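Local coordinates for hypothetical protein SPy0176 (Streptococcus pyogenes serotype M1, PDB 2OQT) that probably acts as the ascorbate-specific IIA component of a sugar phosphotransferase system, relaying a phosphoryl group that ends on the incoming substrate, at residues 28-33 / 82-87; 66-71 / 101-106; 77-82 / 105-110. All coordinates share one frame; numbering follows the deposited sequence.

Contact 1 (28-33 / 82-87)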
loop_
_atom_site.group_PDB
_atom_site.type_symbol
_atom_site.label_atom_id
_atom_site.label_comp_id
_atom_site.label_asym_id
_atom_site.label_seq_id
_atom_site.Cartn_x
_atom_site.Cartn_y
_atom_site.Cartn_z
ATOM N N ARG A 28 5.626 8.242 3.324
ATOM C CA ARG A 28 7.043 8.108 3.023
ATOM C C ARG A 28 7.492 6.662 3.232
ATOM O O ARG A 28 8.118 6.060 2.362
ATOM C CB ARG A 28 7.848 9.058 3.907
ATOM C CG ARG A 28 9.355 8.972 3.771
ATOM C CD ARG A 28 10.007 10.076 4.597
ATOM N NE ARG A 28 10.154 11.318 3.830
ATOM C CZ ARG A 28 10.018 12.544 4.341
ATOM N NH1 ARG A 28 9.710 12.700 5.634
ATOM N NH2 ARG A 28 10.165 13.608 3.555
ATOM N N LEU A 29 7.153 6.106 4.396
ATOM C CA LEU A 29 7.579 4.749 4.760
ATOM C C LEU A 29 6.942 3.734 3.836
ATOM O O LEU A 29 7.490 2.657 3.622
ATOM C CB LEU A 29 7.227 4.430 6.234
ATOM C CG LEU A 29 7.966 5.144 7.403
ATOM C CD1 LEU A 29 7.214 4.869 8.698
ATOM C CD2 LEU A 29 9.492 4.749 7.530
ATOM N N ALA A 30 5.778 4.067 3.282
ATOM C CA ALA A 30 5.034 3.102 2.513
ATOM C C ALA A 30 5.567 3.046 1.084
ATOM O O ALA A 30 5.456 2.021 0.402
ATOM C CB ALA A 30 3.560 3.425 2.547
ATOM N N VAL A 31 6.140 4.149 0.626
ATOM C CA VAL A 31 6.680 4.245 -0.730
ATOM C C VAL A 31 8.154 3.804 -0.750
ATOM O O VAL A 31 8.665 3.352 -1.760
ATOM C CB VAL A 31 6.565 5.703 -1.288
ATOM C CG1 VAL A 31 7.080 5.778 -2.723
ATOM C CG2 VAL A 31 5.120 6.220 -1.251
ATOM N N GLN A 32 8.841 3.962 0.377
ATOM C CA GLN A 32 10.256 3.626 0.473
ATOM C C GLN A 32 10.577 2.264 -0.130
ATOM O O GLN A 32 11.383 2.174 -1.048
ATOM C CB GLN A 32 10.726 3.732 1.927
ATOM C CG GLN A 32 12.212 3.557 2.110
ATOM C CD GLN A 32 12.989 4.314 1.072
ATOM O OE1 GLN A 32 12.938 5.549 1.019
ATOM N NE2 GLN A 32 13.704 3.574 0.206
ATOM N N PRO A 33 9.912 1.198 0.316
ATOM C CA PRO A 33 10.295 -0.131 -0.218
ATOM C C PRO A 33 10.268 -0.242 -1.751
ATOM O O PRO A 33 10.714 -1.270 -2.304
ATOM C CB PRO A 33 9.240 -1.068 0.377
ATOM C CG PRO A 33 8.775 -0.399 1.582
ATOM C CD PRO A 33 8.794 1.092 1.267
ATOM N N ALA A 82 3.719 -2.331 -2.775
ATOM C CA ALA A 82 4.440 -2.403 -1.532
ATOM C C ALA A 82 3.408 -2.658 -0.428
ATOM O O ALA A 82 2.210 -2.491 -0.666
ATOM C CB ALA A 82 5.261 -1.125 -1.305
ATOM N N LEU A 83 3.853 -3.116 0.750
ATOM C CA LEU A 83 2.948 -3.387 1.897
ATOM C C LEU A 83 3.632 -3.179 3.220
ATOM O O LEU A 83 4.581 -3.899 3.585
ATOM C CB LEU A 83 2.326 -4.780 1.839
ATOM C CG LEU A 83 1.424 -5.366 2.943
ATOM C CD1 LEU A 83 0.797 -4.357 3.804
ATOM C CD2 LEU A 83 0.300 -6.202 2.318
ATOM N N ILE A 84 3.137 -2.195 3.953
ATOM C CA ILE A 84 3.709 -1.877 5.246
ATOM C C ILE A 84 2.646 -1.912 6.353
ATOM O O ILE A 84 1.439 -1.883 6.105
ATOM C CB ILE A 84 4.595 -0.579 5.239
ATOM C CG1 ILE A 84 3.735 0.694 5.268
ATOM C CG2 ILE A 84 5.538 -0.583 4.053
ATOM C CD1 ILE A 84 4.336 1.854 6.065
ATOM N N THR A 85 3.129 -2.011 7.575
ATOM C CA THR A 85 2.311 -2.358 8.717
ATOM C C THR A 85 2.826 -1.434 9.780
ATOM O O THR A 85 4.029 -1.258 9.913
ATOM C CB THR A 85 2.460 -3.907 9.022
ATOM O OG1 THR A 85 1.248 -4.599 8.650
ATOM C CG2 THR A 85 2.862 -4.216 10.477
ATOM N N LEU A 86 1.908 -0.767 10.460
ATOM C CA LEU A 86 2.248 0.195 11.475
ATOM C C LEU A 86 1.923 -0.377 12.819
ATOM O O LEU A 86 0.885 -1.011 13.005
ATOM C CB LEU A 86 1.462 1.487 11.300
ATOM C CG LEU A 86 1.881 2.353 10.112
ATOM C CD1 LEU A 86 0.977 3.607 9.971
ATOM C CD2 LEU A 86 3.366 2.729 10.151
ATOM N N THR A 87 2.856 -0.153 13.730
ATOM C CA THR A 87 2.697 -0.296 15.159
ATOM C C THR A 87 1.437 0.398 15.706
ATOM O O THR A 87 0.559 -0.244 16.337
ATOM C CB THR A 87 3.956 0.323 15.806
ATOM O OG1 THR A 87 4.942 -0.706 15.992
ATOM C CG2 THR A 87 3.636 1.054 17.108
#
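I84 stands out from its strand toward helix 23-36 and spreads its branches over the turn that starts at L29, in the helix-on-sheet packing that builds this EIIA type 2 domain. The helix and strand segments run closer to antiparallel than to perpendicular, their directions 146° apart and their axes 7.8 Å apart at the nearest point. A chi1 of 79° sets CG1 of I84 between its own backbone N and carbonyl carbon, which lets both arms of the side chain close on A30. The longer arm runs along A30, where I84 CG1 lies 3.9 Å from A30 CB, and ends with I84 CD1 3.9 Å from L29 CB. The shorter one, the CG2 methyl, comes beside the L29 carbonyl and meets P33, I84 CG2 lying 4.1 Å from P33 CG. The proline ring and the isoleucine side chain cross at about a right angle. P33, where the helix kinks because its N makes no bond to the turn before, also leans on A82, with 4.3 Å between P33 CB and A82 CB. The small side chains of A30 and A82 are consistent with the short axis distance. I84 also touches R15 and L18 of strand 14-18. The carbonyl of A30 receives a weak hydrogen bond from T103 OG1, and the methyl of A82 closes on that same oxygen, A82 CB lying 3.6 Å from A30 O.

Contact 2 (66-71 / 101-106)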
loop_
_atom_site.group_PDB
_atom_site.type_symbol
_atom_site.label_atom_id
_atom_site.label_comp_id
_atom_site.label_asym_id
_atom_site.label_seq_id
_atom_site.Cartn_x
_atom_site.Cartn_y
_atom_site.Cartn_z
ATOM N N ALA A 66 -4.765 2.312 3.874
ATOM C CA ALA A 66 -4.622 3.208 2.718
ATOM C C ALA A 66 -3.922 2.445 1.618
ATOM O O ALA A 66 -3.074 1.634 1.892
ATOM C CB ALA A 66 -3.841 4.415 3.074
HETATM N N MSE A 67 -4.287 2.703 0.374
HETATM C CA MSE A 67 -3.507 2.244 -0.764
HETATM C C MSE A 67 -2.943 3.440 -1.541
HETATM O O MSE A 67 -3.438 3.815 -2.603
HETATM C CB MSE A 67 -4.335 1.332 -1.651
HETATM C CG MSE A 67 -5.748 1.793 -1.680
HETATM SE SE MSE A 67 -6.786 1.057 -3.118
HETATM C CE MSE A 67 -5.287 0.601 -4.383
ATOM N N PRO A 68 -1.854 4.016 -1.013
ATOM C CA PRO A 68 -1.300 5.296 -1.492
ATOM C C PRO A 68 -0.871 5.207 -2.920
ATOM O O PRO A 68 -0.216 4.257 -3.280
ATOM C CB PRO A 68 -0.094 5.513 -0.587
ATOM C CG PRO A 68 -0.371 4.688 0.591
ATOM C CD PRO A 68 -1.064 3.474 0.102
ATOM N N HIS A 69 -1.249 6.185 -3.731
ATOM C CA HIS A 69 -0.875 6.219 -5.135
ATOM C C HIS A 69 -1.173 7.620 -5.653
ATOM O O HIS A 69 -1.921 8.372 -5.016
ATOM C CB HIS A 69 -1.605 5.141 -5.961
ATOM C CG HIS A 69 -3.084 5.377 -6.093
ATOM N ND1 HIS A 69 -3.647 5.944 -7.216
ATOM C CD2 HIS A 69 -4.104 5.189 -5.214
ATOM C CE1 HIS A 69 -4.950 6.062 -7.038
ATOM N NE2 HIS A 69 -5.249 5.626 -5.827
ATOM N N ALA A 70 -0.549 7.969 -6.785
ATOM C CA ALA A 70 -0.837 9.210 -7.531
ATOM C C ALA A 70 -1.154 8.930 -9.003
ATOM O O ALA A 70 -1.085 7.783 -9.481
ATOM C CB ALA A 70 0.322 10.205 -7.418
ATOM N N GLU A 71 -1.506 9.978 -9.745
ATOM C CA GLU A 71 -1.770 9.756 -11.167
ATOM C C GLU A 71 -0.556 9.916 -12.046
ATOM O O GLU A 71 -0.127 11.025 -12.413
ATOM C CB GLU A 71 -3.038 10.429 -11.661
ATOM C CG GLU A 71 -4.270 9.658 -11.176
ATOM C CD GLU A 71 -4.347 8.206 -11.700
ATOM O OE1 GLU A 71 -3.462 7.777 -12.505
ATOM O OE2 GLU A 71 -5.333 7.510 -11.310
ATOM N N LEU A 101 -0.780 0.306 5.073
ATOM C CA LEU A 101 -0.629 0.972 3.764
ATOM C C LEU A 101 -0.128 0.019 2.682
ATOM O O LEU A 101 1.009 -0.519 2.753
ATOM C CB LEU A 101 0.305 2.173 3.885
ATOM C CG LEU A 101 -0.231 3.239 4.869
ATOM C CD1 LEU A 101 0.240 2.979 6.312
ATOM C CD2 LEU A 101 0.116 4.657 4.402
ATOM N N LEU A 102 -1.016 -0.197 1.708
ATOM C CA LEU A 102 -0.696 -0.856 0.452
ATOM C C LEU A 102 -0.523 0.123 -0.722
ATOM O O LEU A 102 -1.436 0.364 -1.502
ATOM C CB LEU A 102 -1.776 -1.875 0.104
ATOM C CG LEU A 102 -1.197 -3.174 -0.440
ATOM C CD1 LEU A 102 -2.088 -4.336 -0.048
ATOM C CD2 LEU A 102 -1.007 -3.105 -1.923
ATOM N N THR A 103 0.667 0.681 -0.827
ATOM C CA THR A 103 1.121 1.396 -2.004
ATOM C C THR A 103 1.005 0.677 -3.325
ATOM O O THR A 103 1.380 -0.485 -3.473
ATOM C CB THR A 103 2.552 1.762 -1.787
ATOM O OG1 THR A 103 2.579 2.341 -0.493
ATOM C CG2 THR A 103 3.043 2.769 -2.831
ATOM N N LEU A 104 0.554 1.436 -4.296
ATOM C CA LEU A 104 0.322 0.934 -5.620
ATOM C C LEU A 104 1.026 1.835 -6.601
ATOM O O LEU A 104 0.846 3.032 -6.531
ATOM C CB LEU A 104 -1.176 1.036 -5.866
ATOM C CG LEU A 104 -1.789 0.742 -7.216
ATOM C CD1 LEU A 104 -3.239 1.148 -7.074
ATOM C CD2 LEU A 104 -1.201 1.548 -8.263
ATOM N N ALA A 105 1.830 1.292 -7.506
ATOM C CA ALA A 105 2.411 2.125 -8.578
ATOM C C ALA A 105 2.160 1.554 -9.952
ATOM O O ALA A 105 2.302 0.332 -10.199
ATOM C CB ALA A 105 3.924 2.385 -8.359
ATOM N N ALA A 106 1.806 2.439 -10.863
ATOM C CA ALA A 106 1.488 1.993 -12.200
ATOM C C ALA A 106 1.921 2.983 -13.236
ATOM O O ALA A 106 1.828 4.194 -13.028
ATOM C CB ALA A 106 -0.037 1.706 -12.332
#
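The carbonyl oxygen of A66 is gripped twice by the neighbouring strand: L102 N donates a hydrogen bond of 2.8 Å to A66 O, bent to 144° at the hydrogen, and L101 CA adds a CH...O contact to the same atom. Two residues on, P68 O repeats the pattern, taking a straighter bond of 3.1 Å from L104 N and a CH...O contact from T103 CA. A66 pairs with L101 as a parallel bridge, and the chain past it keeps step with 102-104 although it is no longer regular strand. The P68 ring crosses L101 and T103 at about right angles, with P68 CG 3.8 Å from L101 CD2. Selenomethionine M67 lies alongside L104, the two side chains pointing the same way, and its chain turns about the CG-SE bond to bring M67 CE 3.4 Å from L104 CD1. H69 rests its CB on the strand, 3.3 Å from L104 O, and its chi1 of 68° turns the imidazole so that M67 O lies in plane at the ring edge. The run A-M-P-H-A matches the family signature, so H69 is probably the phosphorylated histidine. Its ring meets H112 of helix 111-124 and, edge-to-face, Y58. Helix 111-124 also packs on M67 and L102, while Y44 of helix 42-55 bonds to L104 O and A70 N, and strand 80-86 flanks 101-105 through I84, A82 and A80.

Contact 3 (77-82 / 105-110)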
loop_
_atom_site.group_PDB
_atom_site.type_symbol
_atom_site.label_atom_id
_atom_site.label_comp_id
_atom_site.label_asym_id
_atom_site.label_seq_id
_atom_site.Cartn_x
_atom_site.Cartn_y
_atom_site.Cartn_z
ATOM N N ASN A 77 8.759 3.563 -12.881
ATOM C CA ASN A 77 9.353 2.854 -14.043
ATOM C C ASN A 77 8.654 1.531 -14.329
ATOM O O ASN A 77 8.676 1.037 -15.484
ATOM C CB ASN A 77 10.898 2.708 -13.974
ATOM C CG ASN A 77 11.546 2.138 -15.323
ATOM O OD1 ASN A 77 11.404 2.693 -16.462
ATOM N ND2 ASN A 77 12.268 1.034 -15.172
ATOM N N ARG A 78 7.980 1.010 -13.302
ATOM C CA ARG A 78 7.542 -0.364 -13.260
ATOM C C ARG A 78 6.351 -0.526 -12.316
ATOM O O ARG A 78 6.349 0.023 -11.179
ATOM C CB ARG A 78 8.711 -1.214 -12.754
ATOM C CG ARG A 78 8.424 -2.697 -12.525
ATOM C CD ARG A 78 9.729 -3.457 -12.260
ATOM N NE ARG A 78 10.169 -3.489 -10.854
ATOM C CZ ARG A 78 11.313 -2.958 -10.397
ATOM N NH1 ARG A 78 12.121 -2.286 -11.216
ATOM N NH2 ARG A 78 11.637 -3.073 -9.101
ATOM N N ASN A 79 5.342 -1.281 -12.780
ATOM C CA ASN A 79 4.225 -1.672 -11.906
ATOM C C ASN A 79 4.709 -2.497 -10.706
ATOM O O ASN A 79 5.551 -3.436 -10.828
ATOM C CB ASN A 79 3.114 -2.396 -12.657
ATOM C CG ASN A 79 2.597 -1.626 -13.888
ATOM O OD1 ASN A 79 2.113 -2.256 -14.813
ATOM N ND2 ASN A 79 2.723 -0.290 -13.918
ATOM N N ALA A 80 4.193 -2.116 -9.541
ATOM C CA ALA A 80 4.684 -2.627 -8.261
ATOM C C ALA A 80 3.633 -2.376 -7.224
ATOM O O ALA A 80 2.762 -1.507 -7.400
ATOM C CB ALA A 80 5.966 -1.914 -7.860
ATOM N N PHE A 81 3.706 -3.195 -6.181
ATOM C CA PHE A 81 2.987 -3.023 -4.951
ATOM C C PHE A 81 4.033 -3.045 -3.859
ATOM O O PHE A 81 5.067 -3.722 -3.991
ATOM C CB PHE A 81 2.039 -4.174 -4.656
ATOM C CG PHE A 81 0.784 -4.214 -5.513
ATOM C CD1 PHE A 81 -0.246 -3.269 -5.336
ATOM C CD2 PHE A 81 0.599 -5.252 -6.456
ATOM C CE1 PHE A 81 -1.435 -3.343 -6.122
ATOM C CE2 PHE A 81 -0.568 -5.338 -7.241
ATOM C CZ PHE A 81 -1.594 -4.378 -7.070
ATOM N N ALA A 82 3.719 -2.331 -2.775
ATOM C CA ALA A 82 4.440 -2.403 -1.532
ATOM C C ALA A 82 3.408 -2.658 -0.428
ATOM O O ALA A 82 2.210 -2.491 -0.666
ATOM C CB ALA A 82 5.261 -1.125 -1.305
ATOM N N ALA A 105 1.830 1.292 -7.506
ATOM C CA ALA A 105 2.411 2.125 -8.578
ATOM C C ALA A 105 2.160 1.554 -9.952
ATOM O O ALA A 105 2.302 0.332 -10.199
ATOM C CB ALA A 105 3.924 2.385 -8.359
ATOM N N ALA A 106 1.806 2.439 -10.863
ATOM C CA ALA A 106 1.488 1.993 -12.200
ATOM C C ALA A 106 1.921 2.983 -13.236
ATOM O O ALA A 106 1.828 4.194 -13.028
ATOM C CB ALA A 106 -0.037 1.706 -12.332
ATOM N N THR A 107 2.360 2.438 -14.365
ATOM C CA THR A 107 2.644 3.204 -15.575
ATOM C C THR A 107 1.380 3.431 -16.452
ATOM O O THR A 107 1.402 4.298 -17.328
ATOM C CB THR A 107 3.679 2.494 -16.426
ATOM O OG1 THR A 107 3.046 1.401 -17.080
ATOM C CG2 THR A 107 4.860 1.949 -15.594
ATOM N N ASP A 108 0.292 2.667 -16.239
ATOM C CA ASP A 108 -1.005 2.939 -16.914
ATOM C C ASP A 108 -2.191 3.163 -15.966
ATOM O O ASP A 108 -2.499 2.298 -15.143
ATOM C CB ASP A 108 -1.376 1.844 -17.927
ATOM C CG ASP A 108 -2.611 2.213 -18.770
ATOM O OD1 ASP A 108 -2.764 3.401 -19.142
ATOM O OD2 ASP A 108 -3.442 1.326 -19.066
ATOM N N PRO A 109 -2.915 4.289 -16.137
ATOM C CA PRO A 109 -3.846 4.712 -15.089
ATOM C C PRO A 109 -5.083 3.828 -14.901
ATOM O O PRO A 109 -5.703 3.916 -13.861
ATOM C CB PRO A 109 -4.295 6.099 -15.561
ATOM C CG PRO A 109 -4.263 5.970 -17.076
ATOM C CD PRO A 109 -2.971 5.196 -17.302
ATOM N N SER A 110 -5.451 3.009 -15.877
ATOM C CA SER A 110 -6.676 2.218 -15.771
ATOM C C SER A 110 -6.483 0.848 -15.104
ATOM O O SER A 110 -7.455 0.177 -14.740
ATOM C CB SER A 110 -7.406 2.116 -17.114
ATOM O OG SER A 110 -6.503 1.946 -18.196
#
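The flat side-chain amide of N79 reaches the backbone of A106 and T107 end-on, with one terminal atom leading and N79 CG behind it, 4.1 Å from A106 CA. The A106 methyl and the T107 side chain, its CG2 methyl included, surround that terminal atom. N79 CG stands anti to the carbonyl carbon (chi1 -53°), which carries the amide toward the loop while N79 CA makes a CH...O contact of 3.3 Å with A105 O. Next along the chain are the peptide groups on either side of A80 and A105, which form an antiparallel hydrogen-bonded pair. A105 N donates to A80 O over 3.0 Å, nearly straight at 171°, and A80 N returns a bond of 3.2 Å to A105 O. Neither donor lies in the plane of the carbonyl it meets; A80 N is tilted 23° from that of A105. The T107 methyl packs by N77, T107 CG2 lying 3.9 Å from N77 O. The methyls of A80 and A105 share one side of the sheet, where A80 touches L34 of helix 23-36 and A105 touches V40. The F81 ring packs on helices 4-10 and 111-124, and R78 sends its guanidinium to S37 O and N11 OD1. The two assigned hydrogen bonds are both backbone to backbone, closing strand 80-86 onto the end of strand 97-105, and the N79 side chain extends the join by packing. From there the loop leads to P109, whose carbonyl accepts a bond from H112 ND1, a second-shell link that probably helps orient H112 beside H69.

In the fold
From the N terminus, the chain first sets out contact 1 with the helix residues 28-33 and closes it 49 residues later on strand 80-86. Before that happens, 66-71 has opened contact 2, which is completed on strand 97-105, so contacts 1 and 2 cross. Contact 3 opens at 77-82, sharing A82 with contact 1, and also crosses it; both contacts 2 and 3 finish on the end of strand 97-105 and the loop after it, sharing A105 and A106. Strands 80-86 and 97-105 are neighbours in the sheet, joined directly by I84 with L101 and A82 with T103. Together the three tie helix 23-36, the probable phosphorylation loop and the entry to helix 111-124 onto one central strand pair.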